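Local coordinates for protein putative non-ribosomal peptide synthetase (Actinomadura parvosata subsp. kistnae, PDB 6M7L) that probably acts in non-ribosomal peptide synthesis, its condensation-domain fold being of the kind that joins or processes carrier-bound aminoacyl and peptidyl groups, at residues Trp318-Val323 and His369-Val374; Ser326-Phe331 and Glu462-Gln467. All blocks are in the same frame, centred on the assembly; numbering follows the deposited sequence.

Contact 1: Trp318-Val323 and His369-Val374; sequences WLALPV and HPIFQV
Trp318 and Phe372 meet ring against ring at an oblique tilt: the six-membered ring of Trp318 and the phenyl ring are inclined at 35°, centroids 5.7 Å apart. Trp318 brings its CE3 in near the plane of the phenyl ring, at the edge, 3.4 Å from Phe372 CZ. One face of the phenyl ring carries His369 ND1 and the carbonyl oxygen of Pro370, both set toward the rim. Farther along the same ring, Phe372 CD2 lies 4.1 Å from Ala320 CB, a methyl that also meets Ile371 CG2 at 3.7 Å. The phenyl group reaches the strand with CG set between its own backbone N and carbonyl carbon (chi1 57°). His369 ND1 donates to Phe372 O at 2.8 Å, the acceptor close to the imidazole plane, and so ties together the turn that presents the ring. Were Phe372 an alanine, a gap beside Trp318 and Ala320 would probably open and the turn would lose its main hold on the strand. Around this apolar contact, Phe353 meets the rings of both Phe372 and His369, Trp411 of strand 410-418 meets Trp318, and Trp215 of helix 207-218 packs on Ala320, while strand 292-299 pairs with strand 317-324.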
loop_
_atom_site.group_PDB
_atom_site.type_symbol
_atom_site.label_atom_id
_atom_site.label_comp_id
_atom_site.label_asym_id
_atom_site.label_seq_id
_atom_site.Cartn_x
_atom_site.Cartn_y
_atom_site.Cartn_z
ATOM N N TRP A 318 15.260 -3.226 -17.824
ATOM C CA TRP A 318 14.577 -3.579 -19.057
ATOM C C TRP A 318 15.128 -4.895 -19.585
ATOM O O TRP A 318 16.327 -5.168 -19.472
ATOM C CB TRP A 318 14.725 -2.473 -20.103
ATOM C CG TRP A 318 13.837 -1.299 -19.827
ATOM C CD1 TRP A 318 14.141 -0.195 -19.085
ATOM C CD2 TRP A 318 12.487 -1.121 -20.275
ATOM N NE1 TRP A 318 13.068 0.663 -19.050
ATOM C CE2 TRP A 318 12.041 0.117 -19.774
ATOM C CE3 TRP A 318 11.616 -1.887 -21.056
ATOM C CZ2 TRP A 318 10.762 0.608 -20.029
ATOM C CZ3 TRP A 318 10.345 -1.398 -21.308
ATOM C CH2 TRP A 318 9.931 -0.164 -20.795
ATOM N N LEU A 319 14.246 -5.711 -20.154
ATOM C CA LEU A 319 14.595 -7.057 -20.588
ATOM C C LEU A 319 14.094 -7.269 -22.008
ATOM O O LEU A 319 12.885 -7.222 -22.256
ATOM C CB LEU A 319 14.000 -8.105 -19.645
ATOM C CG LEU A 319 14.751 -9.431 -19.542
ATOM C CD1 LEU A 319 16.156 -9.186 -19.012
ATOM C CD2 LEU A 319 13.995 -10.407 -18.651
ATOM N N ALA A 320 15.020 -7.500 -22.935
ATOM C CA ALA A 320 14.651 -7.864 -24.295
ATOM C C ALA A 320 14.216 -9.323 -24.338
ATOM O O ALA A 320 14.786 -10.175 -23.649
ATOM C CB ALA A 320 15.823 -7.635 -25.250
ATOM N N LEU A 321 13.198 -9.610 -25.147
ATOM C CA LEU A 321 12.636 -10.956 -25.268
ATOM C C LEU A 321 12.554 -11.345 -26.739
ATOM O O LEU A 321 11.460 -11.511 -27.291
ATOM C CB LEU A 321 11.261 -11.030 -24.603
ATOM C CG LEU A 321 11.173 -10.503 -23.167
ATOM C CD1 LEU A 321 9.739 -10.536 -22.666
ATOM C CD2 LEU A 321 12.088 -11.294 -22.246
ATOM N N PRO A 322 13.699 -11.513 -27.404
ATOM C CA PRO A 322 13.678 -11.835 -28.838
ATOM C C PRO A 322 13.110 -13.226 -29.085
ATOM O O PRO A 322 13.537 -14.208 -28.473
ATOM C CB PRO A 322 15.154 -11.751 -29.242
ATOM C CG PRO A 322 15.890 -12.039 -27.986
ATOM C CD PRO A 322 15.076 -11.433 -26.884
ATOM N N VAL A 323 12.144 -13.301 -29.994
ATOM C CA VAL A 323 11.496 -14.552 -30.363
ATOM C C VAL A 323 11.700 -14.772 -31.854
ATOM O O VAL A 323 11.444 -13.873 -32.661
ATOM C CB VAL A 323 9.998 -14.544 -30.005
ATOM C CG1 VAL A 323 9.290 -15.714 -30.661
ATOM C CG2 VAL A 323 9.819 -14.591 -28.494
ATOM N N HIS A 369 13.930 3.342 -30.098
ATOM C CA HIS A 369 14.466 2.707 -28.902
ATOM C C HIS A 369 15.348 1.520 -29.282
ATOM O O HIS A 369 15.059 0.813 -30.254
ATOM C CB HIS A 369 13.328 2.251 -27.988
ATOM C CG HIS A 369 13.778 1.830 -26.624
ATOM N ND1 HIS A 369 14.034 0.516 -26.299
ATOM C CD2 HIS A 369 14.019 2.551 -25.503
ATOM C CE1 HIS A 369 14.413 0.444 -25.034
ATOM N NE2 HIS A 369 14.413 1.665 -24.529
ATOM N N PRO A 370 16.434 1.281 -28.547
ATOM C CA PRO A 370 17.339 0.183 -28.903
ATOM C C PRO A 370 16.706 -1.186 -28.702
ATOM O O PRO A 370 15.846 -1.384 -27.839
ATOM C CB PRO A 370 18.529 0.381 -27.954
ATOM C CG PRO A 370 18.449 1.808 -27.522
ATOM C CD PRO A 370 16.988 2.126 -27.477
ATOM N N ILE A 371 17.142 -2.130 -29.537
ATOM C CA ILE A 371 16.826 -3.554 -29.441
ATOM C C ILE A 371 15.336 -3.829 -29.620
ATOM O O ILE A 371 14.951 -4.697 -30.411
ATOM C CB ILE A 371 17.342 -4.148 -28.117
ATOM C CG1 ILE A 371 18.847 -3.904 -27.985
ATOM C CG2 ILE A 371 17.055 -5.640 -28.064
ATOM C CD1 ILE A 371 19.465 -4.513 -26.745
ATOM N N PHE A 372 14.484 -3.117 -28.885
ATOM C CA PHE A 372 13.047 -3.272 -29.047
ATOM C C PHE A 372 12.381 -1.906 -29.050
ATOM O O PHE A 372 12.872 -0.950 -28.446
ATOM C CB PHE A 372 12.429 -4.165 -27.952
ATOM C CG PHE A 372 12.692 -3.693 -26.551
ATOM C CD1 PHE A 372 11.853 -2.772 -25.944
ATOM C CD2 PHE A 372 13.769 -4.184 -25.834
ATOM C CE1 PHE A 372 12.094 -2.340 -24.655
ATOM C CE2 PHE A 372 14.010 -3.757 -24.542
ATOM C CZ PHE A 372 13.174 -2.834 -23.953
ATOM N N GLN A 373 11.254 -1.828 -29.755
ATOM C CA GLN A 373 10.435 -0.630 -29.796
ATOM C C GLN A 373 9.041 -0.859 -29.243
ATOM O O GLN A 373 8.283 0.108 -29.095
ATOM C CB GLN A 373 10.326 -0.097 -31.235
ATOM C CG GLN A 373 11.657 0.270 -31.869
ATOM C CD GLN A 373 12.483 -0.942 -32.253
ATOM O OE1 GLN A 373 11.974 -1.886 -32.854
ATOM N NE2 GLN A 373 13.762 -0.928 -31.891
ATOM N N VAL A 374 8.685 -2.104 -28.945
ATOM C CA VAL A 374 7.412 -2.463 -28.337
ATOM C C VAL A 374 7.708 -3.138 -27.008
ATOM O O VAL A 374 8.612 -3.975 -26.917
ATOM C CB VAL A 374 6.590 -3.386 -29.261
ATOM C CG1 VAL A 374 5.289 -3.804 -28.591
ATOM C CG2 VAL A 374 6.319 -2.693 -30.586
#

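Contact 2: Ser326-Phe331 and Glu462-Gln467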
loop_
_atom_site.group_PDB
_atom_site.type_symbol
_atom_site.label_atom_id
_atom_site.label_comp_id
_atom_site.label_asym_id
_atom_site.label_seq_id
_atom_site.Cartn_x
_atom_site.Cartn_y
_atom_site.Cartn_z
ATOM N N SER A 326 10.890 -18.118 -37.238
ATOM C CA SER A 326 11.321 -18.791 -38.454
ATOM C C SER A 326 10.478 -20.036 -38.710
ATOM O O SER A 326 9.839 -20.590 -37.807
ATOM C CB SER A 326 12.800 -19.170 -38.366
ATOM O OG SER A 326 13.625 -18.020 -38.417
ATOM N N GLY A 327 10.493 -20.485 -39.962
ATOM C CA GLY A 327 9.506 -21.464 -40.371
ATOM C C GLY A 327 8.130 -20.830 -40.328
ATOM O O GLY A 327 7.958 -19.637 -40.613
ATOM N N ASP A 328 7.134 -21.621 -39.951
ATOM C CA ASP A 328 5.769 -21.125 -39.778
ATOM C C ASP A 328 5.189 -21.738 -38.516
ATOM O O ASP A 328 4.422 -22.707 -38.566
ATOM C CB ASP A 328 4.911 -21.430 -41.005
ATOM C CG ASP A 328 3.810 -20.412 -41.204
ATOM O OD1 ASP A 328 2.913 -20.328 -40.342
ATOM O OD2 ASP A 328 3.860 -19.675 -42.208
ATOM N N PRO A 329 5.528 -21.186 -37.357
ATOM C CA PRO A 329 5.099 -21.791 -36.096
ATOM C C PRO A 329 3.638 -21.501 -35.796
ATOM O O PRO A 329 3.072 -20.495 -36.227
ATOM C CB PRO A 329 6.011 -21.128 -35.054
ATOM C CG PRO A 329 7.015 -20.305 -35.840
ATOM C CD PRO A 329 6.363 -19.997 -37.138
ATOM N N ALA A 330 3.029 -22.413 -35.045
ATOM C CA ALA A 330 1.680 -22.209 -34.548
ATOM C C ALA A 330 1.723 -21.445 -33.227
ATOM O O ALA A 330 2.774 -21.300 -32.600
ATOM C CB ALA A 330 0.960 -23.546 -34.380
ATOM N N PHE A 331 0.555 -20.951 -32.807
ATOM C CA PHE A 331 0.485 -20.178 -31.570
ATOM C C PHE A 331 1.023 -20.974 -30.388
ATOM O O PHE A 331 1.756 -20.434 -29.551
ATOM C CB PHE A 331 -0.951 -19.732 -31.305
ATOM C CG PHE A 331 -1.140 -19.081 -29.964
ATOM C CD1 PHE A 331 -1.774 -19.759 -28.934
ATOM C CD2 PHE A 331 -0.675 -17.797 -29.731
ATOM C CE1 PHE A 331 -1.948 -19.165 -27.698
ATOM C CE2 PHE A 331 -0.845 -17.197 -28.497
ATOM C CZ PHE A 331 -1.482 -17.883 -27.479
ATOM N N GLU A 462 -3.815 -23.906 -32.617
ATOM C CA GLU A 462 -3.001 -24.554 -33.636
ATOM C C GLU A 462 -2.815 -23.693 -34.878
ATOM O O GLU A 462 -2.141 -24.127 -35.819
ATOM C CB GLU A 462 -3.614 -25.903 -34.032
ATOM C CG GLU A 462 -4.818 -25.812 -34.963
ATOM C CD GLU A 462 -6.097 -25.427 -34.245
ATOM O OE1 GLU A 462 -6.099 -25.408 -32.995
ATOM O OE2 GLU A 462 -7.103 -25.149 -34.932
ATOM N N VAL A 463 -3.391 -22.487 -34.902
ATOM C CA VAL A 463 -3.284 -21.628 -36.076
ATOM C C VAL A 463 -1.824 -21.270 -36.315
ATOM O O VAL A 463 -1.098 -20.883 -35.391
ATOM C CB VAL A 463 -4.161 -20.376 -35.907
ATOM C CG1 VAL A 463 -3.729 -19.556 -34.695
ATOM C CG2 VAL A 463 -4.125 -19.527 -37.164
ATOM N N ARG A 464 -1.379 -21.428 -37.556
ATOM C CA ARG A 464 -0.015 -21.074 -37.901
ATOM C C ARG A 464 0.137 -19.556 -37.967
ATOM O O ARG A 464 -0.840 -18.802 -37.988
ATOM C CB ARG A 464 0.387 -21.706 -39.234
ATOM C CG ARG A 464 0.594 -23.215 -39.196
ATOM C CD ARG A 464 1.511 -23.653 -40.332
ATOM N NE ARG A 464 1.589 -25.105 -40.474
ATOM C CZ ARG A 464 1.020 -25.791 -41.461
ATOM N NH1 ARG A 464 0.330 -25.159 -42.401
ATOM N NH2 ARG A 464 1.145 -27.111 -41.511
ATOM N N LEU A 465 1.396 -19.109 -37.994
ATOM C CA LEU A 465 1.673 -17.680 -38.100
ATOM C C LEU A 465 1.154 -17.103 -39.409
ATOM O O LEU A 465 0.712 -15.948 -39.446
ATOM C CB LEU A 465 3.177 -17.431 -37.967
ATOM C CG LEU A 465 3.699 -16.019 -38.245
ATOM C CD1 LEU A 465 3.103 -15.015 -37.271
ATOM C CD2 LEU A 465 5.220 -15.988 -38.194
ATOM N N SER A 466 1.181 -17.892 -40.485
ATOM C CA SER A 466 0.789 -17.388 -41.797
ATOM C C SER A 466 -0.725 -17.272 -41.937
ATOM O O SER A 466 -1.222 -16.304 -42.521
ATOM C CB SER A 466 1.344 -18.295 -42.893
ATOM O OG SER A 466 0.759 -19.584 -42.827
ATOM N N GLN A 467 -1.471 -18.245 -41.416
ATOM C CA GLN A 467 -2.916 -18.299 -41.585
ATOM C C GLN A 467 -3.670 -17.507 -40.520
ATOM O O GLN A 467 -4.844 -17.794 -40.261
ATOM C CB GLN A 467 -3.390 -19.755 -41.593
ATOM C CG GLN A 467 -2.949 -20.560 -40.381
ATOM C CD GLN A 467 -3.512 -21.968 -40.378
ATOM O OE1 GLN A 467 -3.634 -22.597 -39.326
ATOM N NE2 GLN A 467 -3.858 -22.471 -41.557
#
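Asp328 and Ser466 meet through the carboxylate, whose OD1 takes the backbone N-H of Ser466 at 3.0 Å on its syn lone pair, with an N-H...O angle of 153°. Ser466 OG adds a weak bond to the same OD1 at 3.4 Å. The carboxylate is carried across to the 462-467 loop by a chi1 of -151°, CG lying roughly opposite the backbone N. Beside it the two backbones join in a single bridge, Ala330 with Arg464: Phe331 N donates to Val463 O at 3.1 Å, and Leu465 N gives a weak bond to Pro329 O at 2.8 Å. The side chains of Pro329 and Leu465 lie alongside each other, pointing the same way, with Pro329 CD 4.2 Å from Leu465 CB. Farther out, Gln467 OE1 accepts from Arg464 N at 3.1 Å, bridging the two residues within the loop. Leu465 rests on Met282 and Ser285 of helix 272-288, its carbonyl bonded to Arg286, and Phe331 packs on Val457 of helix 440-459. The chemistry is shared between one carboxylate and a short backbone bridge at the start of helix 331-346, with Ala330 at its N-cap. Asp328 OD1 and Arg464 NE stay 5.0 Å apart, so their opposite charges probably attract only at a distance, without a salt bridge.

In the fold
Along the chain the segments alternate: 318-323, 326-331, 369-374, then 462-467. Strand 317-324 runs from contact 1 almost directly into the loop of contact 2, although the two centres are 22 Å apart and the contacts share no other touch. Contact 1 is the buried one, about 14 Å from the centre of the chain, where the loop leading into strand 374-380 meets the two-stranded sheet. Contact 2, about 32 Å out, is only partly buried and joins the start of helix 331-346 to the loop after helix 440-459. Helix 272-288 packs beside both. Together they tie the early part of strand 317-324, and the loop and helix start that follow it, to later parts of the same condensation-domain fold.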